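Local coordinates for protein Per a 4 allergen (Periplaneta americana, PDB 3EBW) that is a major cockroach allergen of the lipocalin family, recognised by IgE, and probably binds small hydrophobic ligands in its beta barrel, at residues Ile6-Thr11 / Thr94-Gly99; Leu13-Tyr18 / Pro74-Asp79; Trp22-Arg27 / Leu120-Ser125. One frame throughout, in Å; residues are numbered along the deposited sequence.

Interaction 1 of 3, residues Ile6-Thr11 / Thr94-Gly99; sequences IGTSFT and TYFMVG. Unlike the reference sequence in segment 94-99: Val98 (reference Ile).
Ile6 lays its CB over one face of the Phe96 ring. The carbon stands 4.1 Å from the ring centroid of Phe96, 23° off the normal, which makes a CH-pi contact. The backbone N of Ile6 lies over a face of the same ring, displaced toward its rim. Thr8 meets Phe96 differently: its CG2 comes to the ring edge, near the ring plane, 3.8 Å from Phe96 CD1. The two side chains cross at about a right angle. Thr8 has OG1 anti to the backbone N (chi1 168°), and this turns the hydroxyl to the strand. Thr8 OG1 donates to Met97 O at 3.0 Å. The hydroxyl sits above the carbonyl plane, 47° out of it.

The N-terminal segment runs along the lipocalin barrel beside strand 93-100, with Ile6 and Thr8 on the side of Phe96. The strand carries a classic beta bulge here, where Val98 and Gly99 both face Ile107 of strand 106-112.

Phe10 takes the far end of the contact. Its side chain runs beside that of selenomethionine Met97, pointing the same way, and Phe10 CE2 is 3.5 Å from Met97 CG. The chain of Met97 bends at chi2 and chi3, and SE is 5.5 Å from the Phe10 ring centroid in an oblique Met-aromatic contact. At the bulge itself, Phe10 CD1 packs on Gly99 CA at 4.0 Å. Beyond the two segments, Phe10 also touches Tyr102, and Ile6 reaches Tyr121 of strand 119-125.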
loop_
_atom_site.group_PDB
_atom_site.type_symbol
_atom_site.label_atom_id
_atom_site.label_comp_id
_atom_site.label_asym_id
_atom_site.label_seq_id
_atom_site.Cartn_x
_atom_site.Cartn_y
_atom_site.Cartn_z
ATOM N N ILE A 6 18.686 5.174 3.894
ATOM C CA ILE A 6 18.238 3.939 3.273
ATOM C C ILE A 6 19.473 3.215 2.754
ATOM O O ILE A 6 20.349 3.813 2.097
ATOM C CB ILE A 6 17.276 4.195 2.064
ATOM C CG1 ILE A 6 15.951 4.788 2.538
ATOM C CG2 ILE A 6 16.995 2.906 1.316
ATOM C CD1 ILE A 6 14.988 5.115 1.375
ATOM N N GLY A 7 19.540 1.926 3.054
ATOM C CA GLY A 7 20.647 1.126 2.593
ATOM C C GLY A 7 20.725 1.234 1.090
ATOM O O GLY A 7 19.777 1.646 0.438
ATOM N N THR A 8 21.877 0.870 0.547
ATOM C CA THR A 8 22.146 0.897 -0.884
ATOM C C THR A 8 23.629 0.591 -0.943
ATOM O O THR A 8 24.383 0.972 -0.050
ATOM C CB THR A 8 21.806 2.290 -1.524
ATOM O OG1 THR A 8 22.335 2.356 -2.852
ATOM C CG2 THR A 8 22.358 3.429 -0.696
ATOM N N SER A 9 24.036 -0.135 -1.969
ATOM C CA SER A 9 25.427 -0.520 -2.119
ATOM C C SER A 9 25.813 -0.191 -3.540
ATOM O O SER A 9 26.627 -0.866 -4.164
ATOM C CB SER A 9 25.582 -2.023 -1.891
ATOM O OG SER A 9 25.053 -2.755 -2.996
ATOM N N PHE A 10 25.194 0.854 -4.057
ATOM C CA PHE A 10 25.431 1.295 -5.418
ATOM C C PHE A 10 26.504 2.366 -5.307
ATOM O O PHE A 10 26.765 2.860 -4.206
ATOM C CB PHE A 10 24.115 1.869 -5.953
ATOM C CG PHE A 10 24.162 2.310 -7.383
ATOM C CD1 PHE A 10 24.140 1.387 -8.412
ATOM C CD2 PHE A 10 24.171 3.665 -7.700
ATOM C CE1 PHE A 10 24.121 1.798 -9.741
ATOM C CE2 PHE A 10 24.156 4.091 -9.017
ATOM C CZ PHE A 10 24.128 3.153 -10.049
ATOM N N THR A 11 27.144 2.693 -6.428
ATOM C CA THR A 11 28.163 3.745 -6.472
ATOM C C THR A 11 28.405 4.101 -7.913
ATOM O O THR A 11 27.967 3.383 -8.818
ATOM C CB THR A 11 29.526 3.318 -5.959
ATOM O OG1 THR A 11 30.016 2.279 -6.812
ATOM C CG2 THR A 11 29.464 2.860 -4.510
ATOM N N THR A 94 16.213 14.423 -0.195
ATOM C CA THR A 94 17.341 13.559 -0.591
ATOM C C THR A 94 16.834 12.157 -0.862
ATOM O O THR A 94 16.065 11.642 -0.097
ATOM C CB THR A 94 18.425 13.460 0.502
ATOM O OG1 THR A 94 18.966 14.756 0.750
ATOM C CG2 THR A 94 19.555 12.540 0.063
ATOM N N TYR A 95 17.297 11.560 -1.953
ATOM C CA TYR A 95 16.917 10.221 -2.404
ATOM C C TYR A 95 18.149 9.329 -2.646
ATOM O O TYR A 95 19.184 9.801 -3.150
ATOM C CB TYR A 95 16.156 10.337 -3.722
ATOM C CG TYR A 95 14.875 11.102 -3.614
ATOM C CD1 TYR A 95 13.693 10.450 -3.286
ATOM C CD2 TYR A 95 14.837 12.466 -3.837
ATOM C CE1 TYR A 95 12.503 11.139 -3.184
ATOM C CE2 TYR A 95 13.662 13.168 -3.736
ATOM C CZ TYR A 95 12.493 12.502 -3.411
ATOM O OH TYR A 95 11.298 13.176 -3.330
ATOM N N PHE A 96 18.024 8.044 -2.320
ATOM C CA PHE A 96 19.099 7.061 -2.488
ATOM C C PHE A 96 18.947 6.281 -3.773
ATOM O O PHE A 96 17.897 5.775 -4.047
ATOM C CB PHE A 96 19.099 6.091 -1.314
ATOM C CG PHE A 96 19.381 6.750 -0.014
ATOM C CD1 PHE A 96 20.619 6.609 0.597
ATOM C CD2 PHE A 96 18.438 7.593 0.566
ATOM C CE1 PHE A 96 20.909 7.312 1.764
ATOM C CE2 PHE A 96 18.720 8.296 1.727
ATOM C CZ PHE A 96 19.957 8.155 2.328
HETATM N N MSE A 97 20.003 6.178 -4.564
HETATM C CA MSE A 97 19.931 5.435 -5.799
HETATM C C MSE A 97 20.267 4.009 -5.445
HETATM O O MSE A 97 21.426 3.652 -5.409
HETATM C CB MSE A 97 20.958 5.957 -6.776
HETATM C CG MSE A 97 20.988 5.190 -8.050
HETATM SE SE MSE A 97 19.244 5.221 -8.873
HETATM C CE MSE A 97 19.421 6.835 -9.943
ATOM N N VAL A 98 19.262 3.185 -5.176
ATOM C CA VAL A 98 19.499 1.792 -4.810
ATOM C C VAL A 98 20.111 0.921 -5.911
ATOM O O VAL A 98 20.899 0.013 -5.624
ATOM C CB VAL A 98 18.200 1.156 -4.337
ATOM C CG1 VAL A 98 18.397 -0.328 -4.040
ATOM C CG2 VAL A 98 17.707 1.903 -3.118
ATOM N N GLY A 99 19.757 1.189 -7.164
ATOM C CA GLY A 99 20.305 0.407 -8.253
ATOM C C GLY A 99 19.787 0.766 -9.633
ATOM O O GLY A 99 18.584 0.902 -9.843
#

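Interaction 2 of 3, residues Leu13-Tyr18 / Pro74-Asp79. Unlike the reference sequence in segment 74-79: Asp79 (reference Asn).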
loop_
_atom_site.group_PDB
_atom_site.type_symbol
_atom_site.label_atom_id
_atom_site.label_comp_id
_atom_site.label_asym_id
_atom_site.label_seq_id
_atom_site.Cartn_x
_atom_site.Cartn_y
_atom_site.Cartn_z
ATOM N N LEU A 13 27.316 6.769 -9.256
ATOM C CA LEU A 13 26.105 7.410 -9.735
ATOM C C LEU A 13 26.464 8.639 -10.569
ATOM O O LEU A 13 27.264 9.461 -10.164
ATOM C CB LEU A 13 25.205 7.800 -8.552
ATOM C CG LEU A 13 23.942 8.598 -8.914
ATOM C CD1 LEU A 13 23.063 7.803 -9.873
ATOM C CD2 LEU A 13 23.211 8.969 -7.647
ATOM N N ASP A 14 25.860 8.746 -11.741
ATOM C CA ASP A 14 26.108 9.856 -12.645
ATOM C C ASP A 14 24.753 10.362 -13.196
ATOM O O ASP A 14 24.277 9.924 -14.248
ATOM C CB ASP A 14 27.045 9.378 -13.767
ATOM C CG ASP A 14 27.397 10.471 -14.753
ATOM O OD1 ASP A 14 27.148 11.652 -14.454
ATOM O OD2 ASP A 14 27.931 10.157 -15.836
HETATM N N MSE A 15 24.145 11.291 -12.460
HETATM C CA MSE A 15 22.854 11.853 -12.827
HETATM C C MSE A 15 22.813 12.391 -14.236
HETATM O O MSE A 15 21.770 12.765 -14.731
HETATM C CB MSE A 15 22.428 12.934 -11.830
HETATM C CG MSE A 15 22.045 12.366 -10.469
HETATM SE SE MSE A 15 20.690 10.942 -10.581
HETATM C CE MSE A 15 19.139 12.100 -10.540
ATOM N N THR A 16 23.952 12.415 -14.897
ATOM C CA THR A 16 23.977 12.896 -16.254
ATOM C C THR A 16 23.559 11.732 -17.129
ATOM O O THR A 16 22.920 11.923 -18.150
ATOM C CB THR A 16 25.373 13.373 -16.630
ATOM O OG1 THR A 16 25.894 14.160 -15.554
ATOM C CG2 THR A 16 25.317 14.238 -17.874
ATOM N N LYS A 17 23.918 10.522 -16.715
ATOM C CA LYS A 17 23.554 9.316 -17.454
ATOM C C LYS A 17 22.121 8.905 -17.110
ATOM O O LYS A 17 21.584 7.948 -17.669
ATOM C CB LYS A 17 24.495 8.165 -17.098
ATOM C CG LYS A 17 25.874 8.221 -17.733
ATOM C CD LYS A 17 26.677 6.995 -17.313
ATOM C CE LYS A 17 28.039 6.925 -17.962
ATOM N NZ LYS A 17 28.833 5.850 -17.310
ATOM N N TYR A 18 21.513 9.632 -16.178
ATOM C CA TYR A 18 20.157 9.348 -15.739
ATOM C C TYR A 18 19.179 10.191 -16.526
ATOM O O TYR A 18 17.975 10.114 -16.323
ATOM C CB TYR A 18 20.013 9.667 -14.258
ATOM C CG TYR A 18 18.862 8.937 -13.620
ATOM C CD1 TYR A 18 18.937 7.569 -13.370
ATOM C CD2 TYR A 18 17.679 9.603 -13.305
ATOM C CE1 TYR A 18 17.870 6.886 -12.829
ATOM C CE2 TYR A 18 16.611 8.932 -12.767
ATOM C CZ TYR A 18 16.703 7.568 -12.530
ATOM O OH TYR A 18 15.611 6.888 -12.028
ATOM N N PRO A 74 20.303 19.707 -7.851
ATOM C CA PRO A 74 21.446 20.531 -7.474
ATOM C C PRO A 74 22.709 19.845 -7.010
ATOM O O PRO A 74 23.766 20.470 -6.948
ATOM C CB PRO A 74 20.861 21.442 -6.407
ATOM C CG PRO A 74 19.992 20.546 -5.695
ATOM C CD PRO A 74 19.257 19.841 -6.824
ATOM N N SER A 75 22.616 18.575 -6.656
ATOM C CA SER A 75 23.810 17.845 -6.232
ATOM C C SER A 75 23.572 16.363 -6.264
ATOM O O SER A 75 22.475 15.911 -6.545
ATOM C CB SER A 75 24.229 18.255 -4.830
ATOM O OG SER A 75 23.397 17.679 -3.868
ATOM N N TRP A 76 24.616 15.607 -6.002
ATOM C CA TRP A 76 24.504 14.161 -5.990
ATOM C C TRP A 76 25.808 13.489 -5.623
ATOM O O TRP A 76 26.867 13.788 -6.171
ATOM C CB TRP A 76 23.965 13.645 -7.333
ATOM C CG TRP A 76 24.922 13.445 -8.461
ATOM C CD1 TRP A 76 25.794 12.401 -8.629
ATOM C CD2 TRP A 76 24.979 14.210 -9.675
ATOM N NE1 TRP A 76 26.374 12.463 -9.887
ATOM C CE2 TRP A 76 25.887 13.563 -10.542
ATOM C CE3 TRP A 76 24.341 15.373 -10.118
ATOM C CZ2 TRP A 76 26.162 14.041 -11.817
ATOM C CZ3 TRP A 76 24.618 15.839 -11.386
ATOM C CH2 TRP A 76 25.516 15.176 -12.221
ATOM N N THR A 77 25.724 12.600 -4.648
ATOM C CA THR A 77 26.871 11.856 -4.163
ATOM C C THR A 77 27.114 10.579 -4.946
ATOM O O THR A 77 26.644 10.424 -6.070
ATOM C CB THR A 77 26.699 11.513 -2.705
ATOM O OG1 THR A 77 26.117 12.634 -2.048
ATOM C CG2 THR A 77 28.057 11.245 -2.061
ATOM N N GLU A 78 27.868 9.672 -4.341
ATOM C CA GLU A 78 28.234 8.412 -4.963
ATOM C C GLU A 78 27.015 7.536 -5.268
ATOM O O GLU A 78 27.012 6.789 -6.248
ATOM C CB GLU A 78 29.234 7.694 -4.056
ATOM C CG GLU A 78 30.192 6.775 -4.799
ATOM C CD GLU A 78 30.870 7.458 -5.963
ATOM O OE1 GLU A 78 31.676 8.383 -5.731
ATOM O OE2 GLU A 78 30.587 7.072 -7.117
ATOM N N ASP A 79 25.975 7.653 -4.447
ATOM C CA ASP A 79 24.735 6.890 -4.644
ATOM C C ASP A 79 23.557 7.655 -4.024
ATOM O O ASP A 79 22.670 7.068 -3.408
ATOM C CB ASP A 79 24.859 5.539 -3.966
ATOM C CG ASP A 79 24.981 5.658 -2.447
ATOM O OD1 ASP A 79 25.083 6.791 -1.930
ATOM O OD2 ASP A 79 24.973 4.608 -1.766
#
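Trp76 has its CG between the backbone N and the carbonyl carbon (chi1 83°), which swings the indole across to residues 13-16. The backbone of Met15 places its CB over the six-membered ring of Trp76. The CB of Met15 is 3.4 Å from that ring's centroid and only 8° off the normal, a CH-pi contact. With CG beside its own backbone N (chi1 -71°), Met15 then turns along the indole, and Met15 CG is 3.6 Å from Trp76 CD2. The two side chains run antiparallel, one past the other.

The indole edge is used as well. Trp76 NE1 donates a weak, bent bond to Leu13 O at 3.1 Å. Thr16 OG1 approaches Trp76 CH2 obliquely at 3.5 Å. The same hydroxyl donates to Asp14 OD1 on its syn side.

The loops are also tied by backbone. Leu13 N donates to Glu78 O at 3.0 Å, while the carboxylate of Glu78 accepts from Gly12 N. Leu13 CD2 packs on the backbone of Asp79, 3.9 Å from Asp79 C.

The contact joins the loop ahead of barrel strand 20-27 to the loop between strands 66-72 and 80-83. Phe81 and Ile52 add apolar neighbours to both Met15 and Trp76. The mixture implies an indole positioned mainly by packing over its face, with the NE1 bond adding a weaker polar restraint at its edge.

Interaction 3 of 3, residues Trp22-Arg27 / Leu120-Ser125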
loop_
_atom_site.group_PDB
_atom_site.type_symbol
_atom_site.label_atom_id
_atom_site.label_comp_id
_atom_site.label_asym_id
_atom_site.label_seq_id
_atom_site.Cartn_x
_atom_site.Cartn_y
_atom_site.Cartn_z
ATOM N N TRP A 22 11.799 8.327 -17.293
ATOM C CA TRP A 22 11.643 7.103 -16.542
ATOM C C TRP A 22 10.191 6.890 -16.111
ATOM O O TRP A 22 9.615 7.713 -15.403
ATOM C CB TRP A 22 12.543 7.124 -15.313
ATOM C CG TRP A 22 13.993 7.093 -15.605
ATOM C CD1 TRP A 22 14.821 8.167 -15.763
ATOM C CD2 TRP A 22 14.806 5.927 -15.808
ATOM N NE1 TRP A 22 16.097 7.743 -16.050
ATOM C CE2 TRP A 22 16.117 6.375 -16.084
ATOM C CE3 TRP A 22 14.555 4.545 -15.782
ATOM C CZ2 TRP A 22 17.170 5.499 -16.340
ATOM C CZ3 TRP A 22 15.609 3.669 -16.039
ATOM C CH2 TRP A 22 16.900 4.153 -16.313
ATOM N N TYR A 23 9.595 5.793 -16.556
ATOM C CA TYR A 23 8.224 5.485 -16.168
ATOM C C TYR A 23 8.227 4.723 -14.838
ATOM O O TYR A 23 9.030 3.811 -14.625
ATOM C CB TYR A 23 7.523 4.643 -17.248
ATOM C CG TYR A 23 7.358 5.359 -18.572
ATOM C CD1 TYR A 23 6.600 6.520 -18.677
ATOM C CD2 TYR A 23 8.011 4.900 -19.713
ATOM C CE1 TYR A 23 6.512 7.202 -19.887
ATOM C CE2 TYR A 23 7.926 5.580 -20.922
ATOM C CZ TYR A 23 7.186 6.717 -20.999
ATOM O OH TYR A 23 7.149 7.377 -22.194
ATOM N N GLU A 24 7.338 5.116 -13.938
ATOM C CA GLU A 24 7.252 4.451 -12.644
ATOM C C GLU A 24 6.409 3.185 -12.813
ATOM O O GLU A 24 5.205 3.265 -12.974
ATOM C CB GLU A 24 6.628 5.397 -11.618
ATOM C CG GLU A 24 6.460 4.805 -10.244
ATOM C CD GLU A 24 6.268 5.877 -9.183
ATOM O OE1 GLU A 24 5.824 5.542 -8.068
ATOM O OE2 GLU A 24 6.569 7.062 -9.464
ATOM N N LEU A 25 7.046 2.020 -12.798
ATOM C CA LEU A 25 6.313 0.781 -12.994
ATOM C C LEU A 25 5.810 0.083 -11.742
ATOM O O LEU A 25 4.800 -0.611 -11.791
ATOM C CB LEU A 25 7.143 -0.172 -13.830
ATOM C CG LEU A 25 7.559 0.460 -15.158
ATOM C CD1 LEU A 25 8.177 -0.620 -16.074
ATOM C CD2 LEU A 25 6.355 1.147 -15.806
ATOM N N PHE A 26 6.518 0.240 -10.628
ATOM C CA PHE A 26 6.082 -0.334 -9.364
ATOM C C PHE A 26 6.460 0.678 -8.310
ATOM O O PHE A 26 7.354 1.485 -8.536
ATOM C CB PHE A 26 6.783 -1.650 -9.078
ATOM C CG PHE A 26 6.569 -2.672 -10.124
ATOM C CD1 PHE A 26 7.205 -2.568 -11.343
ATOM C CD2 PHE A 26 5.722 -3.740 -9.900
ATOM C CE1 PHE A 26 7.001 -3.524 -12.330
ATOM C CE2 PHE A 26 5.511 -4.697 -10.872
ATOM C CZ PHE A 26 6.145 -4.594 -12.089
ATOM N N ARG A 27 5.786 0.644 -7.170
ATOM C CA ARG A 27 6.081 1.583 -6.101
ATOM C C ARG A 27 5.585 1.032 -4.781
ATOM O O ARG A 27 4.664 0.218 -4.750
ATOM C CB ARG A 27 5.374 2.917 -6.339
ATOM C CG ARG A 27 3.859 2.813 -6.170
ATOM C CD ARG A 27 3.160 4.149 -6.044
ATOM N NE ARG A 27 2.585 4.597 -7.311
ATOM C CZ ARG A 27 1.313 4.958 -7.477
ATOM N NH1 ARG A 27 0.462 4.927 -6.459
ATOM N NH2 ARG A 27 0.890 5.345 -8.669
ATOM N N LEU A 120 10.220 4.394 1.085
ATOM C CA LEU A 120 9.433 4.185 -0.124
ATOM C C LEU A 120 10.348 3.783 -1.270
ATOM O O LEU A 120 11.351 4.449 -1.519
ATOM C CB LEU A 120 8.682 5.474 -0.515
ATOM C CG LEU A 120 7.603 6.152 0.350
ATOM C CD1 LEU A 120 6.453 5.216 0.603
ATOM C CD2 LEU A 120 8.177 6.564 1.660
ATOM N N TYR A 121 10.026 2.699 -1.967
ATOM C CA TYR A 121 10.849 2.308 -3.122
ATOM C C TYR A 121 10.075 2.566 -4.403
ATOM O O TYR A 121 8.876 2.367 -4.442
ATOM C CB TYR A 121 11.263 0.830 -3.064
ATOM C CG TYR A 121 12.228 0.525 -1.946
ATOM C CD1 TYR A 121 13.543 0.155 -2.220
ATOM C CD2 TYR A 121 11.832 0.636 -0.620
ATOM C CE1 TYR A 121 14.432 -0.099 -1.212
ATOM C CE2 TYR A 121 12.711 0.390 0.397
ATOM C CZ TYR A 121 14.019 0.016 0.101
ATOM O OH TYR A 121 14.894 -0.286 1.121
ATOM N N TRP A 122 10.772 3.031 -5.438
ATOM C CA TRP A 122 10.164 3.321 -6.730
ATOM C C TRP A 122 10.974 2.581 -7.793
ATOM O O TRP A 122 12.170 2.793 -7.941
ATOM C CB TRP A 122 10.161 4.832 -6.972
ATOM C CG TRP A 122 9.241 5.612 -6.047
ATOM C CD1 TRP A 122 7.878 5.673 -6.116
ATOM C CD2 TRP A 122 9.613 6.445 -4.923
ATOM N NE1 TRP A 122 7.372 6.490 -5.110
ATOM C CE2 TRP A 122 8.416 6.971 -4.369
ATOM C CE3 TRP A 122 10.828 6.790 -4.337
ATOM C CZ2 TRP A 122 8.405 7.819 -3.267
ATOM C CZ3 TRP A 122 10.808 7.643 -3.223
ATOM C CH2 TRP A 122 9.600 8.141 -2.706
ATOM N N ILE A 123 10.329 1.671 -8.507
ATOM C CA ILE A 123 11.021 0.901 -9.538
ATOM C C ILE A 123 10.663 1.602 -10.832
ATOM O O ILE A 123 9.491 1.849 -11.092
ATOM C CB ILE A 123 10.546 -0.601 -9.528
ATOM C CG1 ILE A 123 11.096 -1.331 -8.289
ATOM C CG2 ILE A 123 11.070 -1.330 -10.737
ATOM C CD1 ILE A 123 10.663 -0.748 -6.970
ATOM N N ALA A 124 11.668 1.945 -11.635
ATOM C CA ALA A 124 11.427 2.692 -12.879
ATOM C C ALA A 124 12.062 2.146 -14.164
ATOM O O ALA A 124 12.952 1.315 -14.132
ATOM C CB ALA A 124 11.853 4.152 -12.666
ATOM N N SER A 125 11.596 2.630 -15.306
ATOM C CA SER A 125 12.136 2.161 -16.568
ATOM C C SER A 125 11.929 3.139 -17.714
ATOM O O SER A 125 11.106 4.063 -17.622
ATOM C CB SER A 125 11.504 0.820 -16.931
ATOM O OG SER A 125 11.940 0.391 -18.206
#
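Trp22 packs CB on Ala124 CB at 4.0 Å and sets its ring edge against the backbone of Ser125. It opens an antiparallel pairing of strands 22-27 and 120-125 in the lipocalin beta barrel. The indole NE1 of Trp22 is bonded to Tyr18 O, and the two rings stack. Next, Tyr23 forms a hydrogen-bonded pair with Ser125: Ser125 N donates to Tyr23 O at 2.9 Å, in the carbonyl plane, and Tyr23 N donates back to Ser125 O. Glu24 faces Ala124 in a non-hydrogen-bonded pair. Its side chain is extended, but the place of its carboxylate is doubtful.

At Leu25 the strand bulges. Leu25 and Phe26 both face Ile123, a classic beta bulge. Leu25 N donates to Ile123 O at 3.0 Å, and Phe26 N adds a weak bond to the same oxygen. Ile123 N donates to Phe26 O at 3.0 Å and completes that pair. Leu25 CD1 packs on Ser125 CB at 3.7 Å, while Phe26 CB meets Ile123 CB at 3.9 Å. Arg27 closes the pairing opposite Trp122. Its guanidinium bonds to Phe36 O and Glu153; Arg27 CB lies 3.7 Å from Trp122 CD1.

Overall arrangement
Interactions 1 and 3 both reach the same curled sheet, interaction 1 through strand 94-99, with centres about 14 Å apart. They meet where Ile6 CG2 packs on Tyr121 OH at 3.8 Å and Tyr95 CE1 on Trp122 CZ3 at 3.9 Å. Interactions 1 and 2 are closer, about 11 Å between centres. Met97 N probably bonds to Asp79 O at 3.0 Å, which ties strand 94-99 to the end of loop 74-79. Interactions 2 and 3 lie about 18 Å apart between centres, joined by Tyr18 and Trp22. Interaction 3 is the deepest. The Glu24 side chain is about 3 Å, nearest atoms, from a bound polyether, probably from the crystallisation liquor, which may mark the barrel pocket.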